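Local atomic coordinates of HTLV-2 integrase catalytic core domain (Human T-cell leukemia virus 2, PDB entry 6QBT), a protein that probably catalyses the insertion of reverse-transcribed viral DNA into host DNA, as the RNase H-like catalytic core of a retroviral integrase. Residues A[52-57]-A[62-67]; A[81-84]-A[88-91]. All blocks are in the same frame, centred on the assembly; numbering follows the deposited sequence.

The two contacts follow one another along the chain, each pairing a helix with the turn and strand that follow it; both strands belong to one mixed sheet, and the contact centres lie 10 Å apart. Strand pairing joins interaction 1 to interaction 2 through two probable hydrogen bonds, I67 N to K90 O (2.8 Å) and K90 N to L65 O (3.0 Å). On the helix side, F54 CD2 packs against F83 CE1 at 3.5 Å. Neither contact supplies a metal ligand. The magnesium ion bound by D13 and D70 lies about 13 Å from the side chain of I67 and about 11 Å from that of H91, whose NE2 bonds to T69, next to D70 in the sequence.

Interaction 1 of 2, residues A[52-57]-A[62-67]; sequences SAFLQA and GKPLHI
F54 and I67 reach for one another from opposite directions, F54 from the helix and I67 from the strand. The meeting point is the far end of the phenyl ring: CZ of F54 lies 3.9 Å from CG2 of I67, and F54 CE1 is 4.0 Å from the same methyl. The second branch of I67 also takes part, with its CD1 4.1 Å from F54 CZ. F54 holds CG anti to its backbone N (chi1 -170°), which extends the ring from the helix flank toward the strand, although its CB does not itself point there. With CG1 of I67 between the backbone N and the carbonyl carbon (chi1 52°), CG2 stands anti to the carbonyl carbon and is the methyl nearest F54 CZ. P64 adds a third apolar surface, its CG 4.2 Å from F54 CZ, so the ring end touches both a proline ring and a branched side chain.

The segments belong to a beta-alpha-beta crossover of the RNase H-like fold: helix 47-61 leads from strand 37-42 to strand 66-68, with strands 22-31 and 9-19 lying between them in the sheet. Consistent with that course, W10 of strand 9-19 is touched by F54, A57, P64 and I67, and the F54 ring also meets that of W29 with planes at about 30°. No hydrogen bond crosses between 52-57 and 62-67; the buried surface of 151 Å² comes chiefly from these apolar groups.

Where the helix gives way to the connection, A57 O and G62 N remain 4.2 Å apart. G62 is the first residue to leave helical geometry, with positive phi, and its backbone angles would press a beta carbon against the preceding carbonyl O.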
loop_
_atom_site.group_PDB
_atom_site.type_symbol
_atom_site.label_atom_id
_atom_site.label_comp_id
_atom_site.label_asym_id
_atom_site.label_seq_id
_atom_site.Cartn_x
_atom_site.Cartn_y
_atom_site.Cartn_z
ATOM N N SER A 52 15.489 -4.720 -4.691
ATOM C CA SER A 52 14.217 -4.886 -4.006
ATOM C C SER A 52 13.902 -3.733 -3.010
ATOM O O SER A 52 12.805 -3.158 -3.078
ATOM C CB SER A 52 14.147 -6.228 -3.295
ATOM O OG SER A 52 12.878 -6.398 -2.655
ATOM N N ALA A 53 14.836 -3.373 -2.130
ATOM C CA ALA A 53 14.566 -2.265 -1.185
ATOM C C ALA A 53 14.381 -0.960 -1.925
ATOM O O ALA A 53 13.640 -0.095 -1.485
ATOM C CB ALA A 53 15.696 -2.102 -0.180
ATOM N N PHE A 54 15.092 -0.807 -3.030
ATOM C CA PHE A 54 15.022 0.411 -3.805
ATOM C C PHE A 54 13.652 0.544 -4.471
ATOM O O PHE A 54 13.065 1.630 -4.477
ATOM C CB PHE A 54 16.179 0.445 -4.810
ATOM C CG PHE A 54 16.369 1.756 -5.519
ATOM C CD1 PHE A 54 16.148 2.987 -4.892
ATOM C CD2 PHE A 54 16.855 1.760 -6.829
ATOM C CE1 PHE A 54 16.371 4.180 -5.568
ATOM C CE2 PHE A 54 17.070 2.953 -7.513
ATOM C CZ PHE A 54 16.830 4.163 -6.885
ATOM N N LEU A 55 13.132 -0.562 -4.990
ATOM C CA LEU A 55 11.733 -0.621 -5.471
ATOM C C LEU A 55 10.701 -0.374 -4.363
ATOM O O LEU A 55 9.721 0.296 -4.619
ATOM C CB LEU A 55 11.411 -1.944 -6.166
ATOM C CG LEU A 55 12.153 -2.145 -7.497
ATOM C CD1 LEU A 55 12.152 -3.614 -7.931
ATOM C CD2 LEU A 55 11.563 -1.270 -8.588
ATOM N N GLN A 56 10.899 -0.929 -3.166
ATOM C CA GLN A 56 10.012 -0.612 -2.051
ATOM C C GLN A 56 9.995 0.895 -1.794
ATOM O O GLN A 56 8.932 1.496 -1.708
ATOM C CB GLN A 56 10.397 -1.379 -0.799
ATOM C CG GLN A 56 9.994 -2.837 -0.913
ATOM C CD GLN A 56 10.635 -3.767 0.115
ATOM O OE1 GLN A 56 11.665 -3.457 0.729
ATOM N NE2 GLN A 56 10.024 -4.928 0.287
ATOM N N ALA A 57 11.173 1.493 -1.704
ATOM C CA ALA A 57 11.319 2.943 -1.524
ATOM C C ALA A 57 10.604 3.795 -2.593
ATOM O O ALA A 57 9.906 4.784 -2.285
ATOM C CB ALA A 57 12.797 3.290 -1.501
ATOM N N GLY A 62 7.995 7.626 -4.682
ATOM C CA GLY A 62 8.065 8.058 -6.078
ATOM C C GLY A 62 9.467 7.845 -6.592
ATOM O O GLY A 62 10.386 7.539 -5.829
ATOM N N LYS A 63 9.650 8.025 -7.888
ATOM C CA LYS A 63 10.945 7.781 -8.539
ATOM C C LYS A 63 11.887 8.985 -8.401
ATOM O O LYS A 63 11.525 10.071 -8.815
ATOM C CB LYS A 63 10.689 7.490 -10.009
ATOM C CG LYS A 63 11.919 7.171 -10.844
ATOM C CD LYS A 63 11.529 6.898 -12.286
ATOM C CE LYS A 63 12.717 6.439 -13.079
ATOM N NZ LYS A 63 12.350 6.253 -14.507
ATOM N N PRO A 64 13.097 8.803 -7.835
ATOM C CA PRO A 64 14.035 9.933 -7.750
ATOM C C PRO A 64 14.768 10.196 -9.059
ATOM O O PRO A 64 14.955 9.265 -9.865
ATOM C CB PRO A 64 15.045 9.462 -6.697
ATOM C CG PRO A 64 15.071 7.991 -6.845
ATOM C CD PRO A 64 13.690 7.579 -7.272
ATOM N N LEU A 65 15.187 11.444 -9.263
ATOM C CA LEU A 65 16.048 11.790 -10.391
ATOM C C LEU A 65 17.499 11.333 -10.163
ATOM O O LEU A 65 18.161 10.885 -11.080
ATOM C CB LEU A 65 16.034 13.302 -10.644
ATOM C CG LEU A 65 14.675 13.916 -11.005
ATOM C CD1 LEU A 65 14.808 15.436 -11.035
ATOM C CD2 LEU A 65 14.117 13.385 -12.338
ATOM N N HIS A 66 17.968 11.448 -8.925
ATOM C CA HIS A 66 19.378 11.314 -8.591
ATOM C C HIS A 66 19.464 10.627 -7.230
ATOM O O HIS A 66 18.781 11.027 -6.286
ATOM C CB HIS A 66 20.008 12.724 -8.534
ATOM C CG HIS A 66 21.492 12.753 -8.312
ATOM N ND1 HIS A 66 22.218 13.921 -8.396
ATOM C CD2 HIS A 66 22.385 11.788 -7.993
ATOM C CE1 HIS A 66 23.493 13.674 -8.150
ATOM N NE2 HIS A 66 23.620 12.383 -7.905
ATOM N N ILE A 67 20.280 9.582 -7.154
ATOM C CA ILE A 67 20.639 8.940 -5.880
ATOM C C ILE A 67 22.150 9.021 -5.581
ATOM O O ILE A 67 22.978 8.923 -6.486
ATOM C CB ILE A 67 20.172 7.475 -5.822
ATOM C CG1 ILE A 67 20.659 6.708 -7.050
ATOM C CG2 ILE A 67 18.661 7.434 -5.720
ATOM C CD1 ILE A 67 20.778 5.212 -6.854
#

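Interaction 2 of 2, residues A[81-84]-A[88-91]; sequences QEFC and HIKH
A Schellman motif closes helix 78-86, and the bond from I89 N to C84 O is the 6→1 hydrogen bond of the motif. N and O are 2.9 Å apart with an N-H...O angle of 179°, and H88, with positive phi, is the C-prime residue; its own N bonds to T85 O as the 5→2 partner. H88 N also comes near C84 O, but at too poor an angle for a hydrogen bond. The motif brings together the residues at its two ends, as Schellman turns commonly do: C84 CB and I89 CB are 4.3 Å apart, and C84 CB approaches I89 O to 3.4 Å.

In the RNase H-like fold this turn sends the chain from the helix into strand 90-92, the outermost on its side of the sheet within this chain, alongside strand 66-68. I89 and H91 both direct their beta carbons toward the helix, while K90 directs its own away. The end of I89 extends to the F83 ring, with CD1 4.3 Å from F83 CE1. I67 of the adjoining strand is touched by C84, I89 and H91, and L142 of the second subunit packs on both F83 and I89.

Farther from the turn, C84 SG lies oblique to the H91 ring, 5.3 Å from its centroid. The imidazole has its stronger polar partner in T69, whose OG1 bonds to NE2. The other ring nitrogen, ND1, is met by Q81, whose side chain bends at chi2 and crosses that of H91 at about a right angle, bringing the amide to the ring edge. Amide and imidazole planes differ by 12°, nearly coplanar, and the amide carbon CD sits in the plane of the ring. There H91 ND1 donates a weak but nearly straight hydrogen bond to Q81 OE1 over 3.3 Å.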
loop_
_atom_site.group_PDB
_atom_site.type_symbol
_atom_site.label_atom_id
_atom_site.label_comp_id
_atom_site.label_asym_id
_atom_site.label_seq_id
_atom_site.Cartn_x
_atom_site.Cartn_y
_atom_site.Cartn_z
ATOM N N GLN A 81 23.972 -0.886 -11.284
ATOM C CA GLN A 81 24.247 0.129 -12.305
ATOM C C GLN A 81 23.341 -0.052 -13.525
ATOM O O GLN A 81 22.838 0.922 -14.073
ATOM C CB GLN A 81 25.716 0.145 -12.754
ATOM C CG GLN A 81 26.766 0.378 -11.657
ATOM C CD GLN A 81 26.556 1.627 -10.799
ATOM O OE1 GLN A 81 26.105 2.681 -11.268
ATOM N NE2 GLN A 81 26.909 1.509 -9.522
ATOM N N GLU A 82 23.121 -1.288 -13.952
ATOM C CA GLU A 82 22.222 -1.530 -15.092
ATOM C C GLU A 82 20.792 -1.062 -14.804
ATOM O O GLU A 82 20.138 -0.493 -15.668
ATOM C CB GLU A 82 22.228 -3.004 -15.506
ATOM C CG GLU A 82 23.422 -3.364 -16.376
ATOM C CD GLU A 82 23.596 -4.866 -16.605
ATOM O OE1 GLU A 82 22.723 -5.658 -16.189
ATOM O OE2 GLU A 82 24.621 -5.260 -17.198
ATOM N N PHE A 83 20.328 -1.301 -13.576
ATOM C CA PHE A 83 19.015 -0.871 -13.139
ATOM C C PHE A 83 18.920 0.647 -13.247
ATOM O O PHE A 83 18.024 1.177 -13.893
ATOM C CB PHE A 83 18.749 -1.377 -11.709
ATOM C CG PHE A 83 17.409 -0.988 -11.167
ATOM C CD1 PHE A 83 17.224 0.257 -10.552
ATOM C CD2 PHE A 83 16.323 -1.861 -11.257
ATOM C CE1 PHE A 83 15.975 0.616 -10.055
ATOM C CE2 PHE A 83 15.079 -1.504 -10.750
ATOM C CZ PHE A 83 14.902 -0.265 -10.158
ATOM N N CYS A 84 19.882 1.340 -12.672
ATOM C CA CYS A 84 19.866 2.816 -12.702
ATOM C C CYS A 84 19.973 3.389 -14.113
ATOM O O CYS A 84 19.260 4.328 -14.459
ATOM C CB CYS A 84 20.955 3.387 -11.782
ATOM S SG CYS A 84 20.580 3.088 -10.039
ATOM N N HIS A 88 16.973 5.508 -16.010
ATOM C CA HIS A 88 17.366 6.945 -16.017
ATOM C C HIS A 88 17.408 7.570 -14.626
ATOM O O HIS A 88 16.801 8.605 -14.354
ATOM C CB HIS A 88 16.495 7.746 -16.985
ATOM C CG HIS A 88 16.482 7.167 -18.359
ATOM N ND1 HIS A 88 15.399 6.475 -18.870
ATOM C CD2 HIS A 88 17.455 7.090 -19.300
ATOM C CE1 HIS A 88 15.688 6.039 -20.085
ATOM N NE2 HIS A 88 16.926 6.405 -20.373
ATOM N N ILE A 89 18.127 6.903 -13.739
ATOM C CA ILE A 89 18.367 7.400 -12.403
ATOM C C ILE A 89 19.873 7.675 -12.309
ATOM O O ILE A 89 20.689 6.748 -12.448
ATOM C CB ILE A 89 17.932 6.372 -11.340
ATOM C CG1 ILE A 89 16.424 6.076 -11.447
ATOM C CG2 ILE A 89 18.231 6.901 -9.945
ATOM C CD1 ILE A 89 15.962 4.833 -10.704
ATOM N N LYS A 90 20.234 8.945 -12.103
ATOM C CA LYS A 90 21.645 9.336 -11.927
ATOM C C LYS A 90 22.132 8.779 -10.589
ATOM O O LYS A 90 21.421 8.865 -9.573
ATOM C CB LYS A 90 21.780 10.862 -11.972
ATOM C CG LYS A 90 23.149 11.422 -11.657
ATOM C CD LYS A 90 23.228 12.887 -12.069
ATOM C CE LYS A 90 24.561 13.523 -11.680
ATOM N NZ LYS A 90 25.730 12.879 -12.333
ATOM N N HIS A 91 23.321 8.188 -10.598
ATOM C CA HIS A 91 23.901 7.569 -9.417
ATOM C C HIS A 91 25.291 8.105 -9.206
ATOM O O HIS A 91 26.140 7.931 -10.056
ATOM C CB HIS A 91 23.958 6.056 -9.583
ATOM C CG HIS A 91 24.473 5.346 -8.377
ATOM N ND1 HIS A 91 25.109 4.130 -8.447
ATOM C CD2 HIS A 91 24.453 5.686 -7.066
ATOM C CE1 HIS A 91 25.444 3.746 -7.230
ATOM N NE2 HIS A 91 25.069 4.674 -6.376
#